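PDB 7M1B: galactose-binding-like protein, which probably binds carbohydrate, perhaps galactose-containing, at the cell surface as a SusE-like protein, a family for which a degradative capacity has also been proposed. Local coordinates for residues A[234-246]-A[273-285]. Sequence-based numbering, arbitrary orientation.
Sequences GDHGLNSWNYAHG and SWQRSMGGSYYYR. With EDO (1,2-ethanediol), chain B.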
ATOM      1  N   GLY A 234      -5.519  14.588 -12.063  1.00 16.96           N
ATOM      2  CA  GLY A 234      -6.276  15.397 -11.110  1.00 16.38           C
ATOM      3  C   GLY A 234      -7.786  15.351 -11.346  1.00 16.02           C
ATOM      4  O   GLY A 234      -8.522  15.815 -10.484  1.00 18.37           O
ATOM      5  N   ASP A 235      -8.274  14.818 -12.479  1.00 17.38           N
ATOM      6  CA  ASP A 235      -9.707  14.908 -12.816  1.00 19.38           C
ATOM      7  C   ASP A 235     -10.401  13.715 -12.150  1.00 22.33           C
ATOM      8  O   ASP A 235     -10.195  12.558 -12.503  1.00 20.30           O
ATOM      9  CB  ASP A 235      -9.905  14.844 -14.339  1.00 19.53           C
ATOM     10  CG  ASP A 235     -11.360  14.983 -14.868  1.00 24.38           C
ATOM     11  OD1 ASP A 235     -12.365  15.153 -14.082  1.00 23.94           O
ATOM     12  OD2 ASP A 235     -11.523  14.936 -16.120  1.00 27.99           O
ATOM     13  N   HIS A 236     -11.279  14.009 -11.189  1.00 17.97           N
ATOM     14  CA  HIS A 236     -11.984  12.928 -10.502  1.00 16.86           C
ATOM     15  C   HIS A 236     -13.307  13.488  -9.945  1.00 17.39           C
ATOM     16  O   HIS A 236     -13.562  14.697 -10.061  1.00 21.51           O
ATOM     17  CB  HIS A 236     -11.096  12.387  -9.385  1.00 19.56           C
ATOM     18  CG  HIS A 236     -10.905  13.366  -8.252  1.00 18.39           C
ATOM     19  ND1 HIS A 236     -10.113  14.545  -8.448  1.00 17.63           N
ATOM     20  CD2 HIS A 236     -11.505  13.510  -7.055  1.00 21.08           C
ATOM     21  CE1 HIS A 236     -10.165  15.281  -7.312  1.00 20.97           C
ATOM     22  NE2 HIS A 236     -10.980  14.634  -6.448  1.00 19.92           N
ATOM     23  N   GLY A 237     -14.179  12.569  -9.488  1.00 16.66           N
ATOM     24  CA  GLY A 237     -15.409  12.895  -8.793  1.00 17.87           C
ATOM     25  C   GLY A 237     -16.621  12.364  -9.555  1.00 16.29           C
ATOM     26  O   GLY A 237     -16.519  11.780 -10.680  1.00 17.71           O
ATOM     27  N   LEU A 238     -17.782  12.571  -8.959  1.00 17.00           N
ATOM     28  CA  LEU A 238     -19.039  11.956  -9.398  1.00 18.32           C
ATOM     29  C   LEU A 238     -19.321  12.255 -10.843  1.00 17.47           C
ATOM     30  O   LEU A 238     -19.635  11.336 -11.638  1.00 20.57           O
ATOM     31  CB  LEU A 238     -20.178  12.466  -8.526  1.00 18.23           C
ATOM     32  CG  LEU A 238     -21.532  11.850  -8.854  1.00 19.05           C
ATOM     33  CD1 LEU A 238     -21.546  10.312  -8.575  1.00 20.70           C
ATOM     34  CD2 LEU A 238     -22.629  12.541  -7.983  1.00 23.00           C
ATOM     35  N   ASN A 239     -19.172  13.532 -11.230  1.00 17.92           N
ATOM     36  CA  ASN A 239     -19.551  13.999 -12.545  1.00 20.07           C
ATOM     37  C   ASN A 239     -18.414  13.935 -13.583  1.00 20.56           C
ATOM     38  O   ASN A 239     -18.510  14.519 -14.649  1.00 21.80           O
ATOM     39  CB  ASN A 239     -20.236  15.360 -12.497  1.00 21.39           C
ATOM     40  CG  ASN A 239     -21.666  15.284 -12.028  1.00 24.46           C
ATOM     41  OD1 ASN A 239     -22.249  14.189 -12.022  1.00 24.30           O
ATOM     42  ND2 ASN A 239     -22.212  16.416 -11.593  1.00 22.17           N
ATOM     43  N   SER A 240     -17.264  13.398 -13.194  1.00 18.37           N
ATOM     44  CA  SER A 240     -16.114  13.323 -14.080  1.00 18.33           C
ATOM     45  C   SER A 240     -16.292  12.253 -15.167  1.00 17.65           C
ATOM     46  O   SER A 240     -16.824  11.147 -14.878  1.00 18.65           O
ATOM     47  CB  SER A 240     -14.912  13.006 -13.268  1.00 17.90           C
ATOM     48  OG  SER A 240     -13.749  12.841 -14.087  1.00 17.72           O
ATOM     49  N   TRP A 241     -15.802  12.605 -16.355  1.00 15.62           N
ATOM     50  CA  TRP A 241     -15.720  11.647 -17.489  1.00 15.56           C
ATOM     51  C   TRP A 241     -14.291  11.084 -17.620  1.00 15.93           C
ATOM     52  O   TRP A 241     -13.936  10.418 -18.624  1.00 18.18           O
ATOM     53  CB  TRP A 241     -16.196  12.309 -18.824  1.00 17.60           C
ATOM     54  CG  TRP A 241     -17.550  11.752 -19.211  1.00 17.47           C
ATOM     55  CD1 TRP A 241     -17.810  10.908 -20.275  1.00 17.08           C
ATOM     56  CD2 TRP A 241     -18.814  11.949 -18.547  1.00 16.79           C
ATOM     57  NE1 TRP A 241     -19.133  10.599 -20.276  1.00 18.60           N
ATOM     58  CE2 TRP A 241     -19.762  11.182 -19.224  1.00 18.52           C
ATOM     59  CE3 TRP A 241     -19.202  12.635 -17.375  1.00 18.82           C
ATOM     60  CZ2 TRP A 241     -21.107  11.157 -18.870  1.00 20.97           C
ATOM     61  CZ3 TRP A 241     -20.530  12.575 -16.977  1.00 23.16           C
ATOM     62  CH2 TRP A 241     -21.460  11.824 -17.719  1.00 20.44           C
ATOM     63  N   ASN A 242     -13.417  11.318 -16.624  1.00 18.02           N
ATOM     64  CA  ASN A 242     -12.035  10.840 -16.784  1.00 14.79           C
ATOM     65  C   ASN A 242     -11.897   9.348 -16.453  1.00 14.75           C
ATOM     66  O   ASN A 242     -12.676   8.788 -15.674  1.00 18.72           O
ATOM     67  CB  ASN A 242     -11.208  11.537 -15.699  1.00 15.72           C
ATOM     68  CG  ASN A 242      -9.712  11.330 -15.902  1.00 17.18           C
ATOM     69  OD1 ASN A 242      -9.209  11.521 -16.997  1.00 23.06           O
ATOM     70  ND2 ASN A 242      -9.021  10.728 -14.946  1.00 20.28           N
ATOM     71  N   TYR A 243     -10.958   8.686 -17.161  1.00 15.42           N
ATOM     72  CA  TYR A 243     -10.707   7.299 -16.773  1.00 14.96           C
ATOM     73  C   TYR A 243      -9.433   6.859 -17.497  1.00 15.01           C
ATOM     74  O   TYR A 243      -8.943   7.532 -18.380  1.00 16.80           O
ATOM     75  CB  TYR A 243     -11.814   6.372 -17.361  1.00 16.84           C
ATOM     76  CG  TYR A 243     -12.170   6.617 -18.815  1.00 17.54           C
ATOM     77  CD1 TYR A 243     -11.374   6.121 -19.889  1.00 18.55           C
ATOM     78  CD2 TYR A 243     -13.336   7.299 -19.156  1.00 18.77           C
ATOM     79  CE1 TYR A 243     -11.691   6.380 -21.224  1.00 19.25           C
ATOM     80  CE2 TYR A 243     -13.655   7.572 -20.470  1.00 19.10           C
ATOM     81  CZ  TYR A 243     -12.885   7.043 -21.509  1.00 18.49           C
ATOM     82  OH  TYR A 243     -13.245   7.370 -22.767  1.00 23.58           O
ATOM     83  N   ALA A 244      -8.854   5.753 -16.999  1.00 13.98           N
ATOM     84  CA  ALA A 244      -7.988   4.898 -17.834  1.00 15.47           C
ATOM     85  C   ALA A 244      -8.787   3.609 -18.056  1.00 16.43           C
ATOM     86  O   ALA A 244      -9.366   3.024 -17.110  1.00 17.45           O
ATOM     87  CB  ALA A 244      -6.670   4.570 -17.144  1.00 15.74           C
ATOM     88  N   HIS A 245      -8.807   3.110 -19.290  1.00 16.56           N
ATOM     89  CA  HIS A 245      -9.776   2.070 -19.686  1.00 17.54           C
ATOM     90  C   HIS A 245      -9.033   0.968 -20.415  1.00 16.06           C
ATOM     91  O   HIS A 245      -8.226   1.254 -21.305  1.00 17.36           O
ATOM     92  CB  HIS A 245     -10.767   2.707 -20.700  1.00 15.95           C
ATOM     93  CG  HIS A 245     -12.029   1.927 -20.900  1.00 15.97           C
ATOM     94  ND1 HIS A 245     -12.063   0.630 -21.443  1.00 19.06           N
ATOM     95  CD2 HIS A 245     -13.318   2.277 -20.708  1.00 16.82           C
ATOM     96  CE1 HIS A 245     -13.343   0.241 -21.501  1.00 21.38           C
ATOM     97  NE2 HIS A 245     -14.125   1.260 -21.131  1.00 19.17           N
ATOM     98  N   GLY A 246      -9.214  -0.279 -19.855  1.00 15.52           N
ATOM     99  CA  GLY A 246      -8.630  -1.431 -20.553  1.00 17.86           C
ATOM    100  C   GLY A 246      -9.484  -2.033 -21.664  1.00 19.32           C
ATOM    101  O   GLY A 246     -10.352  -1.381 -22.223  1.00 17.68           O
ATOM    102  N   SER A 273      -8.262   5.655  -4.160  1.00 16.27           N
ATOM    103  CA  SER A 273      -8.608   5.100  -5.481  1.00 17.94           C
ATOM    104  C   SER A 273     -10.033   5.552  -5.804  1.00 18.10           C
ATOM    105  O   SER A 273     -10.937   5.521  -4.942  1.00 20.71           O
ATOM    106  CB  SER A 273      -8.612   3.552  -5.369  1.00 25.34           C
ATOM    107  OG  SER A 273      -8.953   3.039  -6.631  1.00 31.66           O
ATOM    108  N   TRP A 274     -10.221   6.110  -7.019  1.00 16.33           N
ATOM    109  CA  TRP A 274     -11.557   6.402  -7.508  1.00 14.73           C
ATOM    110  C   TRP A 274     -11.934   5.559  -8.705  1.00 14.54           C
ATOM    111  O   TRP A 274     -11.132   5.420  -9.618  1.00 16.19           O
ATOM    112  CB  TRP A 274     -11.668   7.863  -7.982  1.00 16.87           C
ATOM    113  CG  TRP A 274     -11.669   8.840  -6.836  1.00 14.74           C
ATOM    114  CD1 TRP A 274     -12.779   9.453  -6.333  1.00 19.09           C
ATOM    115  CD2 TRP A 274     -10.529   9.444  -6.209  1.00 16.89           C
ATOM    116  NE1 TRP A 274     -12.415  10.416  -5.418  1.00 19.24           N
ATOM    117  CE2 TRP A 274     -11.038  10.424  -5.319  1.00 17.99           C
ATOM    118  CE3 TRP A 274      -9.138   9.232  -6.261  1.00 17.55           C
ATOM    119  CZ2 TRP A 274     -10.198  11.186  -4.476  1.00 21.25           C
ATOM    120  CZ3 TRP A 274      -8.313  10.038  -5.479  1.00 17.39           C
ATOM    121  CH2 TRP A 274      -8.835  10.984  -4.590  1.00 20.43           C
ATOM    122  N   GLN A 275     -13.178   5.016  -8.658  1.00 14.61           N
ATOM    123  CA  GLN A 275     -13.742   4.291  -9.781  1.00 14.62           C
ATOM    124  C   GLN A 275     -14.235   5.282 -10.860  1.00 15.54           C
ATOM    125  O   GLN A 275     -14.614   6.421 -10.553  1.00 17.35           O
ATOM    126  CB  GLN A 275     -14.997   3.508  -9.340  1.00 14.35           C
ATOM    127  CG  GLN A 275     -14.638   2.344  -8.394  1.00 14.37           C
ATOM    128  CD  GLN A 275     -15.922   1.771  -7.835  1.00 18.20           C
ATOM    129  OE1 GLN A 275     -16.893   1.528  -8.558  1.00 18.96           O
ATOM    130  NE2 GLN A 275     -15.906   1.533  -6.530  1.00 19.89           N
ATOM    131  N   ARG A 276     -14.306   4.793 -12.122  1.00 15.01           N
ATOM    132  CA  ARG A 276     -14.898   5.628 -13.189  1.00 14.63           C
ATOM    133  C   ARG A 276     -16.391   5.732 -12.833  1.00 16.65           C
ATOM    134  O   ARG A 276     -17.046   4.794 -12.350  1.00 18.92           O
ATOM    135  CB  ARG A 276     -14.717   4.878 -14.541  1.00 14.69           C
ATOM    136  CG  ARG A 276     -15.495   5.505 -15.699  1.00 15.46           C
ATOM    137  CD  ARG A 276     -16.873   4.888 -15.870  1.00 18.26           C
ATOM    138  NE  ARG A 276     -16.761   3.453 -16.270  1.00 17.57           N
ATOM    139  CZ  ARG A 276     -16.752   3.033 -17.560  1.00 18.22           C
ATOM    140  NH1 ARG A 276     -16.931   3.914 -18.576  1.00 16.89           N
ATOM    141  NH2 ARG A 276     -16.561   1.765 -17.775  1.00 20.28           N
ATOM    142  N   SER A 277     -16.979   6.914 -13.113  1.00 16.18           N
ATOM    143  CA  SER A 277     -18.263   7.275 -12.538  1.00 16.21           C
ATOM    144  C   SER A 277     -19.261   7.714 -13.603  1.00 15.23           C
ATOM    145  O   SER A 277     -20.326   7.102 -13.703  1.00 18.57           O
ATOM    146  CB  SER A 277     -18.037   8.334 -11.493  1.00 16.89           C
ATOM    147  OG  SER A 277     -17.418   9.461 -12.162  1.00 17.93           O
ATOM    148  N   MET A 278     -18.991   8.828 -14.347  1.00 16.09           N
ATOM    149  CA  MET A 278     -19.860   9.348 -15.390  1.00 20.56           C
ATOM    150  C   MET A 278     -21.270   9.567 -14.848  1.00 21.07           C
ATOM    151  O   MET A 278     -22.292   9.225 -15.477  1.00 24.85           O
ATOM    152  CB  MET A 278     -19.875   8.399 -16.612  1.00 18.39           C
ATOM    153  CG  MET A 278     -18.496   8.332 -17.230  1.00 16.36           C
ATOM    154  SD  MET A 278     -18.494   7.234 -18.583  1.00 22.14           S
ATOM    155  CE  MET A 278     -16.828   7.367 -18.964  1.00 17.60           C
ATOM    156  N   GLY A 279     -21.319  10.204 -13.686  1.00 20.85           N
ATOM    157  CA  GLY A 279     -22.594  10.536 -13.078  1.00 22.09           C
ATOM    158  C   GLY A 279     -23.029   9.586 -11.948  1.00 23.76           C
ATOM    159  O   GLY A 279     -23.947   9.875 -11.172  1.00 29.46           O
ATOM    160  N   GLY A 280     -22.368   8.449 -11.835  1.00 21.96           N
ATOM    161  CA  GLY A 280     -22.545   7.458 -10.784  1.00 23.06           C
ATOM    162  C   GLY A 280     -23.018   6.077 -11.258  1.00 22.61           C
ATOM    163  O   GLY A 280     -22.846   5.093 -10.513  1.00 21.90           O
ATOM    164  N   SER A 281     -23.633   5.995 -12.446  1.00 22.57           N
ATOM    165  CA  SER A 281     -24.230   4.704 -12.767  1.00 24.37           C
ATOM    166  C   SER A 281     -23.169   3.649 -13.084  1.00 25.35           C
ATOM    167  O   SER A 281     -23.470   2.469 -13.093  1.00 23.28           O
ATOM    168  CB  SER A 281     -25.205   4.801 -13.914  1.00 34.45           C
ATOM    169  OG  SER A 281     -24.523   5.171 -15.090  1.00 29.39           O
ATOM    170  N   TYR A 282     -21.924   4.070 -13.315  1.00 21.14           N
ATOM    171  CA  TYR A 282     -20.837   3.136 -13.631  1.00 21.17           C
ATOM    172  C   TYR A 282     -20.118   2.573 -12.414  1.00 20.11           C
ATOM    173  O   TYR A 282     -19.224   1.735 -12.539  1.00 19.95           O
ATOM    174  CB  TYR A 282     -19.849   3.751 -14.619  1.00 20.64           C
ATOM    175  CG  TYR A 282     -20.423   3.704 -15.999  1.00 19.09           C
ATOM    176  CD1 TYR A 282     -21.233   4.759 -16.467  1.00 22.45           C
ATOM    177  CD2 TYR A 282     -20.024   2.720 -16.906  1.00 20.48           C
ATOM    178  CE1 TYR A 282     -21.768   4.713 -17.756  1.00 23.51           C
ATOM    179  CE2 TYR A 282     -20.606   2.618 -18.167  1.00 22.24           C
ATOM    180  CZ  TYR A 282     -21.409   3.681 -18.629  1.00 23.25           C
ATOM    181  OH  TYR A 282     -21.947   3.618 -19.903  1.00 25.37           O
ATOM    182  N   TYR A 283     -20.432   3.121 -11.233  1.00 18.77           N
ATOM    183  CA  TYR A 283     -19.815   2.536 -10.053  1.00 18.53           C
ATOM    184  C   TYR A 283     -20.150   1.052  -9.891  1.00 19.14           C
ATOM    185  O   TYR A 283     -21.268   0.567 -10.176  1.00 20.31           O
ATOM    186  CB  TYR A 283     -20.163   3.332  -8.770  1.00 17.98           C
ATOM    187  CG  TYR A 283     -19.579   4.716  -8.674  1.00 17.93           C
ATOM    188  CD1 TYR A 283     -18.247   4.968  -9.030  1.00 17.82           C
ATOM    189  CD2 TYR A 283     -20.335   5.776  -8.151  1.00 19.62           C
ATOM    190  CE1 TYR A 283     -17.708   6.253  -8.905  1.00 18.10           C
ATOM    191  CE2 TYR A 283     -19.791   7.066  -8.004  1.00 20.12           C
ATOM    192  CZ  TYR A 283     -18.461   7.276  -8.311  1.00 17.34           C
ATOM    193  OH  TYR A 283     -17.911   8.535  -8.229  1.00 19.35           O
ATOM    194  N   TYR A 284     -19.162   0.332  -9.393  1.00 17.79           N
ATOM    195  CA  TYR A 284     -19.299  -1.060  -8.948  1.00 16.57           C
ATOM    196  C   TYR A 284     -19.711  -1.972 -10.125  1.00 18.35           C
ATOM    197  O   TYR A 284     -20.423  -2.959  -9.931  1.00 20.45           O
ATOM    198  CB  TYR A 284     -20.315  -1.126  -7.789  1.00 18.96           C
ATOM    199  CG  TYR A 284     -19.766  -0.447  -6.563  1.00 18.70           C
ATOM    200  CD1 TYR A 284     -18.732  -1.010  -5.820  1.00 18.53           C
ATOM    201  CD2 TYR A 284     -20.324   0.741  -6.168  1.00 18.64           C
ATOM    202  CE1 TYR A 284     -18.220  -0.371  -4.691  1.00 19.34           C
ATOM    203  CE2 TYR A 284     -19.811   1.409  -5.054  1.00 17.99           C
ATOM    204  CZ  TYR A 284     -18.800   0.816  -4.291  1.00 20.80           C
ATOM    205  OH  TYR A 284     -18.263   1.433  -3.194  1.00 21.32           O
ATOM    206  N   ARG A 285     -19.256  -1.617 -11.323  1.00 17.43           N
ATOM    207  CA  ARG A 285     -19.426  -2.460 -12.518  1.00 16.47           C
ATOM    208  C   ARG A 285     -18.545  -1.835 -13.614  1.00 16.06           C
ATOM    209  O   ARG A 285     -17.793  -0.879 -13.351  1.00 17.91           O
ATOM    210  CB  ARG A 285     -20.902  -2.425 -12.976  1.00 17.23           C
ATOM    211  CG  ARG A 285     -21.443  -1.096 -13.527  1.00 22.37           C
ATOM    212  CD  ARG A 285     -22.895  -1.115 -14.070  1.00 25.23           C
ATOM    213  NE  ARG A 285     -23.314   0.119 -14.801  1.00 38.90           N
ATOM    214  CZ  ARG A 285     -23.336   0.357 -16.133  1.00 49.42           C
ATOM    215  NH1 ARG A 285     -22.926  -0.584 -16.981  1.00 39.83           N
ATOM    216  NH2 ARG A 285     -23.765   1.543 -16.604  1.00 37.94           N
TER
HETATM  217  C1  EDO B 501     -16.384   5.428 -22.681  1.00 28.39           C
HETATM  218  O1  EDO B 501     -17.587   5.754 -21.993  1.00 36.81           O
HETATM  219  C2  EDO B 501     -15.673   4.329 -21.975  1.00 30.48           C
HETATM  220  O2  EDO B 501     -16.486   3.282 -21.361  1.00 32.60           O
HETATM  221  O   HOH W   1     -24.629  13.176 -11.165  1.00 39.76           O
HETATM  222  O   HOH W   2     -15.248   8.900 -14.753  1.00 17.56           O
HETATM  223  O   HOH W   3     -16.770   0.683 -20.550  1.00 28.84           O
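Met278 lies extended over one face of the Trp241 indole, a Met-aromatic contact in which CG rather than sulfur sits most nearly above the five-membered ring, 3.7 Å from its centroid and 10° off the normal. With CG anti to the carbonyl carbon (chi1 -64°) and the chain straight beyond it, the methyl CE runs on to Tyr243, meeting CD2 at 3.5 Å. Alongside it the two backbones are joined: Gly279 N donates to Leu238 O (2.9 Å) and Met278 N to Ser240 O, while Ser277 OG has the carbonyls of Gly237 and Leu238 both within reach of its one proton. A water bridges Ser240 O and Asn242 O to Ser277 N. Farther along, His236 CD2 sits 3.6 Å from Trp274 CE2, above the indole face, the ring planes inclined at 54°; ND1 is tied back to Gly234 O. An alanine at His236 would probably lose the ring packed on this face of Trp274 and leave Gly234 O without its imidazole donor. Arg276 NH2 bonds Ala286 O, while NH1 (2.9 Å) and, weakly, His245 NE2 donate to O2 of an ethanediol, probably from the crystallisation liquor. The two loops pack together next to strands 244-245 and 256-274 of the beta-sandwich, where galactose-binding-like domains often carry their ligand site, though the ethanediol alone does not establish one here.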